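RNase NGR3 (Nicotiana glutinosa, PDB 1VD3) probably cleaves single-stranded RNA as a secreted plant endoribonuclease of the RNase T2 family, and here holds uridine 2'-phosphate in its nucleotide-binding pocket. Local coordinates at residues W46-N51 with C190-H195; S158-C163 with Q175-V180. All coordinates share one frame; numbering follows the deposited sequence.

Interaction 1: W46-N51 with C190-H195; sequences WPNYEN and CPIFPH. With U2P (phosphoric acid mono-[2-(2,4-dioxo-3,4-dihydro-2H-pyrimidin-1-yl)-4-hydroxy-5-hydroxymethyl-tetrahydro-furan-3-yl] ester), chain B.
Pro-191, next to the Cys-190 that is disulfide-bonded to Cys-179, opens the contact by laying its ring against the side chain of Glu-50, which crosses it at about a right angle. Pro-191 CB lies 3.6 Å from Glu-50 CG and 3.7 Å from Glu-50 CD, so the aliphatic part of the acid and the root of its carboxylate ride over the proline at the protein surface. Ile-192 makes the second touch with the tip of its longer branch. Its CG1 stands between the backbone N and the carbonyl carbon (chi1 56°), and from there the extended chain carries CD1 up to the turn at 49-51. Ile-192 CD1 sits 3.4 Å from Glu-50 O and 3.6 Å from Tyr-49 O, while Ile-192 CG2 also packs on Glu-50 O at 3.6 Å. The methyl thus packs against two successive backbone carbonyl oxygens, and no hydrogen bond joins the two segments. The Ile-192 carbonyl accepts a hydrogen bond from Tyr-12 OH; farther along, Pro-194 packs on Tyr-12 and Tyr-177.

The other end of 46-51 belongs to the nucleotide pocket. There the uracil of U2P lies over one face of the Trp-46 indole, with Trp-46 CE3 3.5 Å from U2P N3, and the Asn-48 side chain reaches the edge of the base. Strand 41-48 is hydrogen-bonded to strand 10-16, whereas 190-195 is a loop following strand 187-188 that runs past the exposed turn and packs on strand 160-165.

Interaction 2: S158-C163 with Q175-V180; sequences SPYIEC and QVYLCV
Tyr-160 and Tyr-177 point the same way from neighbouring strands of the antiparallel beta hairpin 160-165/171-181, yet their rings are turned almost perpendicular, with planes at 79° and centroids 5.3 Å apart. The pair is T-shaped: the edge of Tyr-160 is directed at the face of Tyr-177, and Tyr-160 CD2 comes to 3.5 Å from Tyr-177 CD1. The first torsions differ, CG of Tyr-160 lying anti to the backbone N (chi1 165°) and CG of Tyr-177 anti to its carbonyl carbon, which swings the Tyr-177 ring toward Glu-162.

On the same face, Glu-162 reaches out with a fully extended chain. Its OE1 takes two bonds, from Tyr-177 OH at 2.6 Å and from Gln-175 NE2 at 2.8 Å. These donors approach from opposite faces of the carboxylate plane, each well out of it, and the carboxylate and amide planes stand 77° apart. The far end of the amide is engaged too, as Gln-175 OE1 accepts from His-43 ND1.

Across the sheet, Ile-161 CD1 meets Val-176 CG2 at 3.9 Å, and Pro-159 CB packs on Leu-178 CD2 at 3.5 Å. Pro-159 and Ile-161 also pack on helix 144-155, Leu-178 on Phe-187. Backbone bonds link the hydrogen-bonded pairs Tyr-160 with Tyr-177 and Glu-162 with Gln-175.

Two neutral donors on one oxygen would favour an ionised Glu-162. The resulting chain from Glu-162 through Gln-175 to His-43, a predicted active-site residue, fixes the amide's rotation, consistent with Gln-175 acting as a second-shell residue that orients the imidazole.

Overall arrangement
Interaction 2 is a buried hairpin pairing of strands 160-165 and 171-181, held by backbone bonds, an edge-to-face tyrosine pair and a polar network on one face and by apolar packing on the other. Interaction 1 lies at the surface, where a turn and a loop meet through a few carbon contacts with no hydrogen bond between them; the buried Trp-46 and Asn-48 of 46-51 face the nucleotide. The centres of interactions 1 and 2 are about 11 Å apart. Both reach the same antiparallel sheet, and the Cys-179 to Cys-190 disulfide joins them covalently. Phe-193 and Pro-194 then cover Tyr-160, packing the surface loop of interaction 1 onto the hairpin.

Interaction 1: W46-N51 with C190-H195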
ATOM      1  N   TRP A  46       6.752  -1.428   5.374  1.00 11.59           N
ATOM      2  CA  TRP A  46       7.284  -2.526   6.174  1.00 11.97           C
ATOM      3  C   TRP A  46       8.771  -2.856   6.131  1.00 14.12           C
ATOM      4  O   TRP A  46       9.309  -3.181   5.077  1.00 13.93           O
ATOM      5  CB  TRP A  46       6.559  -3.835   5.833  1.00 11.80           C
ATOM      6  CG  TRP A  46       5.066  -3.797   5.732  1.00 11.58           C
ATOM      7  CD1 TRP A  46       4.200  -2.993   6.420  1.00 13.56           C
ATOM      8  CD2 TRP A  46       4.253  -4.690   4.959  1.00 15.46           C
ATOM      9  NE1 TRP A  46       2.895  -3.339   6.127  1.00 14.55           N
ATOM     10  CE2 TRP A  46       2.903  -4.377   5.232  1.00 14.61           C
ATOM     11  CE3 TRP A  46       4.539  -5.730   4.063  1.00 15.95           C
ATOM     12  CZ2 TRP A  46       1.839  -5.065   4.637  1.00 16.98           C
ATOM     13  CZ3 TRP A  46       3.475  -6.418   3.471  1.00 14.43           C
ATOM     14  CH2 TRP A  46       2.148  -6.081   3.762  1.00 16.55           C
ATOM     15  N   PRO A  47       9.448  -2.788   7.286  1.00 14.17           N
ATOM     16  CA  PRO A  47      10.875  -3.114   7.342  1.00 12.30           C
ATOM     17  C   PRO A  47      10.935  -4.620   7.043  1.00 15.00           C
ATOM     18  O   PRO A  47      10.134  -5.383   7.588  1.00 15.13           O
ATOM     19  CB  PRO A  47      11.239  -2.806   8.790  1.00 14.45           C
ATOM     20  CG  PRO A  47      10.304  -1.676   9.139  1.00 16.18           C
ATOM     21  CD  PRO A  47       9.002  -2.142   8.533  1.00 14.75           C
ATOM     22  N   ASN A  48      11.857  -5.047   6.186  1.00 14.39           N
ATOM     23  CA  ASN A  48      11.956  -6.464   5.821  1.00 16.13           C
ATOM     24  C   ASN A  48      13.408  -6.941   5.725  1.00 17.42           C
ATOM     25  O   ASN A  48      14.337  -6.131   5.659  1.00 13.68           O
ATOM     26  CB  ASN A  48      11.259  -6.684   4.469  1.00 18.96           C
ATOM     27  CG  ASN A  48      10.725  -8.096   4.295  1.00 28.45           C
ATOM     28  OD1 ASN A  48      11.480  -9.040   4.050  1.00 36.28           O
ATOM     29  ND2 ASN A  48       9.408  -8.248   4.416  1.00 18.29           N
ATOM     30  N   TYR A  49      13.587  -8.262   5.722  1.00 15.72           N
ATOM     31  CA  TYR A  49      14.906  -8.884   5.593  1.00 17.11           C
ATOM     32  C   TYR A  49      14.984  -9.496   4.199  1.00 17.29           C
ATOM     33  O   TYR A  49      13.966  -9.860   3.617  1.00 17.41           O
ATOM     34  CB  TYR A  49      15.085 -10.016   6.608  1.00 15.92           C
ATOM     35  CG  TYR A  49      15.102  -9.596   8.055  1.00 17.20           C
ATOM     36  CD1 TYR A  49      14.468 -10.373   9.023  1.00 15.97           C
ATOM     37  CD2 TYR A  49      15.790  -8.455   8.470  1.00 20.37           C
ATOM     38  CE1 TYR A  49      14.517 -10.031  10.367  1.00 19.30           C
ATOM     39  CE2 TYR A  49      15.847  -8.102   9.817  1.00 21.12           C
ATOM     40  CZ  TYR A  49      15.206  -8.898  10.760  1.00 22.42           C
ATOM     41  OH  TYR A  49      15.252  -8.559  12.091  1.00 24.63           O
ATOM     42  N   GLU A  50      16.192  -9.626   3.666  1.00 19.19           N
ATOM     43  CA  GLU A  50      16.351 -10.219   2.351  1.00 21.56           C
ATOM     44  C   GLU A  50      16.120 -11.730   2.380  1.00 23.60           C
ATOM     45  O   GLU A  50      16.028 -12.373   1.333  1.00 23.57           O
ATOM     46  CB  GLU A  50      17.738  -9.889   1.790  1.00 23.63           C
ATOM     47  CG  GLU A  50      17.808  -8.489   1.202  1.00 23.68           C
ATOM     48  CD  GLU A  50      19.157  -8.161   0.604  1.00 25.02           C
ATOM     49  OE1 GLU A  50      19.848  -9.093   0.140  1.00 23.99           O
ATOM     50  OE2 GLU A  50      19.516  -6.965   0.586  1.00 25.98           O
ATOM     51  N   ASN A  51      16.009 -12.301   3.576  1.00 23.60           N
ATOM     52  CA  ASN A  51      15.773 -13.736   3.687  1.00 24.40           C
ATOM     53  C   ASN A  51      14.281 -14.082   3.674  1.00 25.76           C
ATOM     54  O   ASN A  51      13.898 -15.220   3.939  1.00 26.88           O
ATOM     55  CB  ASN A  51      16.431 -14.307   4.952  1.00 24.44           C
ATOM     56  CG  ASN A  51      15.827 -13.760   6.235  1.00 25.97           C
ATOM     57  OD1 ASN A  51      14.751 -13.158   6.230  1.00 22.91           O
ATOM     58  ND2 ASN A  51      16.515 -13.987   7.348  1.00 26.14           N
ATOM     59  N   CYS A 190      13.709  -4.248  -5.740  1.00 18.58           N
ATOM     60  CA  CYS A 190      13.437  -5.183  -4.661  1.00 17.82           C
ATOM     61  C   CYS A 190      14.458  -6.319  -4.685  1.00 20.44           C
ATOM     62  O   CYS A 190      14.725  -6.898  -5.740  1.00 20.03           O
ATOM     63  CB  CYS A 190      12.037  -5.776  -4.799  1.00 18.03           C
ATOM     64  SG  CYS A 190      10.656  -4.699  -4.298  1.00 19.02           S
ATOM     65  N   PRO A 191      15.060  -6.634  -3.526  1.00 19.77           N
ATOM     66  CA  PRO A 191      16.048  -7.719  -3.459  1.00 22.40           C
ATOM     67  C   PRO A 191      15.323  -9.046  -3.667  1.00 20.20           C
ATOM     68  O   PRO A 191      15.866  -9.991  -4.236  1.00 25.32           O
ATOM     69  CB  PRO A 191      16.608  -7.593  -2.040  1.00 22.03           C
ATOM     70  CG  PRO A 191      16.425  -6.134  -1.727  1.00 24.10           C
ATOM     71  CD  PRO A 191      15.046  -5.866  -2.270  1.00 20.26           C
ATOM     72  N   ILE A 192      14.085  -9.090  -3.185  1.00 19.25           N
ATOM     73  CA  ILE A 192      13.215 -10.255  -3.281  1.00 16.22           C
ATOM     74  C   ILE A 192      11.770  -9.763  -3.353  1.00 19.25           C
ATOM     75  O   ILE A 192      11.480  -8.630  -2.982  1.00 17.77           O
ATOM     76  CB  ILE A 192      13.333 -11.173  -2.040  1.00 17.81           C
ATOM     77  CG1 ILE A 192      13.044 -10.363  -0.771  1.00 17.39           C
ATOM     78  CG2 ILE A 192      14.716 -11.804  -1.977  1.00 20.12           C
ATOM     79  CD1 ILE A 192      12.968 -11.192   0.479  1.00 16.17           C
ATOM     80  N   PHE A 193      10.874 -10.617  -3.844  1.00 18.36           N
ATOM     81  CA  PHE A 193       9.453 -10.286  -3.946  1.00 19.35           C
ATOM     82  C   PHE A 193       8.661 -11.332  -3.170  1.00 19.51           C
ATOM     83  O   PHE A 193       9.183 -12.403  -2.859  1.00 19.60           O
ATOM     84  CB  PHE A 193       8.978 -10.347  -5.402  1.00 21.37           C
ATOM     85  CG  PHE A 193       9.449  -9.211  -6.258  1.00 23.78           C
ATOM     86  CD1 PHE A 193       9.066  -7.905  -5.978  1.00 23.12           C
ATOM     87  CD2 PHE A 193      10.231  -9.455  -7.381  1.00 30.75           C
ATOM     88  CE1 PHE A 193       9.451  -6.854  -6.807  1.00 23.48           C
ATOM     89  CE2 PHE A 193      10.623  -8.411  -8.219  1.00 30.94           C
ATOM     90  CZ  PHE A 193      10.228  -7.108  -7.930  1.00 31.60           C
ATOM     91  N   PRO A 194       7.398 -11.027  -2.824  1.00 17.63           N
ATOM     92  CA  PRO A 194       6.595 -12.014  -2.095  1.00 17.81           C
ATOM     93  C   PRO A 194       6.340 -13.185  -3.058  1.00 19.67           C
ATOM     94  O   PRO A 194       6.603 -13.069  -4.255  1.00 19.11           O
ATOM     95  CB  PRO A 194       5.320 -11.241  -1.765  1.00 18.84           C
ATOM     96  CG  PRO A 194       5.823  -9.833  -1.598  1.00 17.01           C
ATOM     97  CD  PRO A 194       6.762  -9.697  -2.777  1.00 16.79           C
ATOM     98  N   HIS A 195       5.810 -14.293  -2.553  1.00 21.72           N
ATOM     99  CA  HIS A 195       5.579 -15.463  -3.398  1.00 23.24           C
ATOM    100  C   HIS A 195       4.130 -15.818  -3.734  1.00 22.53           C
ATOM    101  O   HIS A 195       3.780 -16.995  -3.817  1.00 20.19           O
ATOM    102  CB  HIS A 195       6.271 -16.676  -2.771  1.00 24.12           C
ATOM    103  CG  HIS A 195       7.764 -16.580  -2.776  1.00 31.16           C
ATOM    104  ND1 HIS A 195       8.565 -17.368  -1.978  1.00 34.95           N
ATOM    105  CD2 HIS A 195       8.604 -15.798  -3.495  1.00 32.44           C
ATOM    106  CE1 HIS A 195       9.833 -17.077  -2.204  1.00 37.04           C
ATOM    107  NE2 HIS A 195       9.885 -16.127  -3.121  1.00 36.90           N
TER
HETATM  108  O5' U2P B 214      -1.737 -10.847   3.819  1.00 47.66           O
HETATM  109  C5' U2P B 214      -0.608 -10.993   4.715  1.00 37.50           C
HETATM  110  C4' U2P B 214      -0.676  -9.931   5.821  1.00 34.84           C
HETATM  111  O4' U2P B 214       0.519 -10.079   6.725  1.00 32.96           O
HETATM  112  C1' U2P B 214       1.436  -8.872   6.826  1.00 31.77           C
HETATM  113  N1  U2P B 214       2.859  -9.047   6.300  1.00 28.14           N
HETATM  114  C6  U2P B 214       2.947  -9.815   5.165  1.00 24.92           C
HETATM  115  C5  U2P B 214       4.137  -9.896   4.395  1.00 27.00           C
HETATM  116  C4  U2P B 214       5.326  -9.156   4.872  1.00 24.74           C
HETATM  117  O4  U2P B 214       6.362  -9.088   4.218  1.00 24.13           O
HETATM  118  N3  U2P B 214       5.190  -8.519   6.146  1.00 23.63           N
HETATM  119  C2  U2P B 214       4.007  -8.445   6.920  1.00 23.96           C
HETATM  120  O2  U2P B 214       4.020  -7.905   8.007  1.00 28.27           O
HETATM  121  C2' U2P B 214       0.484  -7.778   6.295  1.00 32.50           C
HETATM  122  O2' U2P B 214      -0.403  -7.258   7.331  1.00 32.98           O
HETATM  123  P   U2P B 214      -0.052  -6.208   8.448  1.00 21.39           P
HETATM  124  O1P U2P B 214      -0.787  -5.772   9.609  1.00 27.21           O
HETATM  125  O2P U2P B 214       1.426  -6.223   8.678  1.00 29.26           O
HETATM  126  O3P U2P B 214      -0.230  -4.975   7.701  1.00 25.63           O
HETATM  127  C3' U2P B 214      -0.411  -8.505   5.278  1.00 32.12           C
HETATM  128  O3' U2P B 214      -1.679  -7.760   5.167  1.00 31.16           O

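Interaction 2: S158-C163 with Q175-V180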
ATOM      1  N   SER A 158      10.649  -2.060 -10.954  1.00 20.10           N
ATOM      2  CA  SER A 158       9.506  -2.933 -11.173  1.00 22.60           C
ATOM      3  C   SER A 158       8.740  -3.250  -9.892  1.00 21.24           C
ATOM      4  O   SER A 158       9.324  -3.602  -8.863  1.00 20.47           O
ATOM      5  CB  SER A 158       9.950  -4.232 -11.853  1.00 24.82           C
ATOM      6  OG  SER A 158      10.957  -4.885 -11.106  1.00 35.57           O
ATOM      7  N   PRO A 159       7.409  -3.111  -9.940  1.00 20.28           N
ATOM      8  CA  PRO A 159       6.574  -3.393  -8.773  1.00 18.86           C
ATOM      9  C   PRO A 159       6.187  -4.865  -8.758  1.00 18.58           C
ATOM     10  O   PRO A 159       6.390  -5.580  -9.743  1.00 19.17           O
ATOM     11  CB  PRO A 159       5.358  -2.513  -9.015  1.00 20.44           C
ATOM     12  CG  PRO A 159       5.184  -2.644 -10.496  1.00 18.11           C
ATOM     13  CD  PRO A 159       6.610  -2.473 -11.005  1.00 18.81           C
ATOM     14  N   TYR A 160       5.654  -5.311  -7.629  1.00 16.00           N
ATOM     15  CA  TYR A 160       5.164  -6.677  -7.490  1.00 14.57           C
ATOM     16  C   TYR A 160       3.666  -6.465  -7.332  1.00 16.31           C
ATOM     17  O   TYR A 160       3.241  -5.656  -6.506  1.00 17.27           O
ATOM     18  CB  TYR A 160       5.721  -7.343  -6.235  1.00 17.10           C
ATOM     19  CG  TYR A 160       4.979  -8.606  -5.853  1.00 14.87           C
ATOM     20  CD1 TYR A 160       5.222  -9.814  -6.507  1.00 16.07           C
ATOM     21  CD2 TYR A 160       4.016  -8.587  -4.844  1.00 16.82           C
ATOM     22  CE1 TYR A 160       4.522 -10.974  -6.161  1.00 20.08           C
ATOM     23  CE2 TYR A 160       3.313  -9.733  -4.493  1.00 14.00           C
ATOM     24  CZ  TYR A 160       3.572 -10.922  -5.151  1.00 19.51           C
ATOM     25  OH  TYR A 160       2.889 -12.052  -4.784  1.00 21.22           O
ATOM     26  N   ILE A 161       2.867  -7.173  -8.122  1.00 14.62           N
ATOM     27  CA  ILE A 161       1.420  -7.014  -8.055  1.00 15.73           C
ATOM     28  C   ILE A 161       0.736  -8.173  -7.351  1.00 16.51           C
ATOM     29  O   ILE A 161       0.953  -9.336  -7.690  1.00 15.83           O
ATOM     30  CB  ILE A 161       0.788  -6.905  -9.466  1.00 13.74           C
ATOM     31  CG1 ILE A 161       1.475  -5.804 -10.281  1.00 17.34           C
ATOM     32  CG2 ILE A 161      -0.699  -6.633  -9.343  1.00 14.61           C
ATOM     33  CD1 ILE A 161       1.335  -4.415  -9.700  1.00 16.08           C
ATOM     34  N   GLU A 162      -0.093  -7.846  -6.368  1.00 14.80           N
ATOM     35  CA  GLU A 162      -0.849  -8.851  -5.647  1.00 12.58           C
ATOM     36  C   GLU A 162      -2.279  -8.717  -6.138  1.00 15.20           C
ATOM     37  O   GLU A 162      -2.815  -7.611  -6.191  1.00 12.96           O
ATOM     38  CB  GLU A 162      -0.809  -8.593  -4.142  1.00 15.82           C
ATOM     39  CG  GLU A 162      -1.557  -9.642  -3.341  1.00 17.13           C
ATOM     40  CD  GLU A 162      -1.579  -9.328  -1.867  1.00 20.40           C
ATOM     41  OE1 GLU A 162      -0.847  -8.407  -1.445  1.00 19.78           O
ATOM     42  OE2 GLU A 162      -2.323 -10.006  -1.129  1.00 23.26           O
ATOM     43  N   CYS A 163      -2.888  -9.837  -6.509  1.00 15.99           N
ATOM     44  CA  CYS A 163      -4.261  -9.829  -7.002  1.00 14.62           C
ATOM     45  C   CYS A 163      -5.172 -10.645  -6.110  1.00 16.24           C
ATOM     46  O   CYS A 163      -4.731 -11.586  -5.455  1.00 17.21           O
ATOM     47  CB  CYS A 163      -4.325 -10.425  -8.416  1.00 13.92           C
ATOM     48  SG  CYS A 163      -3.404  -9.482  -9.663  1.00 18.11           S
ATOM     49  N   GLN A 175      -3.053  -5.171  -4.546  1.00 12.77           N
ATOM     50  CA  GLN A 175      -2.004  -4.385  -3.909  1.00 13.62           C
ATOM     51  C   GLN A 175      -0.758  -4.279  -4.777  1.00 13.07           C
ATOM     52  O   GLN A 175      -0.481  -5.145  -5.606  1.00 14.77           O
ATOM     53  CB  GLN A 175      -1.658  -4.965  -2.530  1.00 13.72           C
ATOM     54  CG  GLN A 175      -2.801  -4.788  -1.533  1.00 14.78           C
ATOM     55  CD  GLN A 175      -2.420  -5.108  -0.102  1.00 14.42           C
ATOM     56  OE1 GLN A 175      -2.819  -4.404   0.823  1.00 16.07           O
ATOM     57  NE2 GLN A 175      -1.658  -6.180   0.090  1.00 11.37           N
ATOM     58  N   VAL A 176      -0.019  -3.192  -4.596  1.00 13.57           N
ATOM     59  CA  VAL A 176       1.195  -2.962  -5.361  1.00 10.91           C
ATOM     60  C   VAL A 176       2.356  -2.790  -4.401  1.00 11.83           C
ATOM     61  O   VAL A 176       2.321  -1.931  -3.519  1.00 12.22           O
ATOM     62  CB  VAL A 176       1.079  -1.692  -6.235  1.00 11.50           C
ATOM     63  CG1 VAL A 176       2.382  -1.466  -6.996  1.00 13.27           C
ATOM     64  CG2 VAL A 176      -0.083  -1.841  -7.211  1.00 11.86           C
ATOM     65  N   TYR A 177       3.379  -3.619  -4.576  1.00 12.60           N
ATOM     66  CA  TYR A 177       4.557  -3.566  -3.722  1.00 12.90           C
ATOM     67  C   TYR A 177       5.743  -2.951  -4.445  1.00 13.40           C
ATOM     68  O   TYR A 177       6.060  -3.337  -5.565  1.00 14.04           O
ATOM     69  CB  TYR A 177       4.973  -4.975  -3.274  1.00 11.93           C
ATOM     70  CG  TYR A 177       3.990  -5.708  -2.386  1.00 10.70           C
ATOM     71  CD1 TYR A 177       2.723  -6.042  -2.849  1.00 13.21           C
ATOM     72  CD2 TYR A 177       4.359  -6.129  -1.104  1.00 12.85           C
ATOM     73  CE1 TYR A 177       1.840  -6.780  -2.070  1.00 14.64           C
ATOM     74  CE2 TYR A 177       3.484  -6.873  -0.313  1.00 14.20           C
ATOM     75  CZ  TYR A 177       2.225  -7.195  -0.806  1.00 17.97           C
ATOM     76  OH  TYR A 177       1.342  -7.937  -0.049  1.00 20.03           O
ATOM     77  N   LEU A 178       6.396  -2.003  -3.784  1.00 14.71           N
ATOM     78  CA  LEU A 178       7.597  -1.362  -4.308  1.00 14.52           C
ATOM     79  C   LEU A 178       8.578  -1.394  -3.142  1.00 17.24           C
ATOM     80  O   LEU A 178       8.161  -1.462  -1.987  1.00 16.51           O
ATOM     81  CB  LEU A 178       7.313   0.086  -4.724  1.00 14.09           C
ATOM     82  CG  LEU A 178       6.526   0.263  -6.030  1.00 14.24           C
ATOM     83  CD1 LEU A 178       6.151   1.721  -6.211  1.00 15.01           C
ATOM     84  CD2 LEU A 178       7.372  -0.219  -7.203  1.00 15.87           C
ATOM     85  N   CYS A 179       9.874  -1.366  -3.429  1.00 15.13           N
ATOM     86  CA  CYS A 179      10.861  -1.393  -2.360  1.00 13.67           C
ATOM     87  C   CYS A 179      11.539  -0.051  -2.167  1.00 15.58           C
ATOM     88  O   CYS A 179      11.758   0.687  -3.126  1.00 14.38           O
ATOM     89  CB  CYS A 179      11.896  -2.491  -2.622  1.00 16.21           C
ATOM     90  SG  CYS A 179      11.129  -4.125  -2.411  1.00 16.91           S
ATOM     91  N   VAL A 180      11.833   0.263  -0.907  1.00 12.16           N
ATOM     92  CA  VAL A 180      12.490   1.511  -0.535  1.00 13.51           C
ATOM     93  C   VAL A 180      13.722   1.136   0.282  1.00 14.96           C
ATOM     94  O   VAL A 180      13.686   0.171   1.050  1.00 12.38           O
ATOM     95  CB  VAL A 180      11.539   2.393   0.318  1.00 14.33           C
ATOM     96  CG1 VAL A 180      12.265   3.632   0.817  1.00 16.92           C
ATOM     97  CG2 VAL A 180      10.325   2.788  -0.511  1.00 15.58           C
TER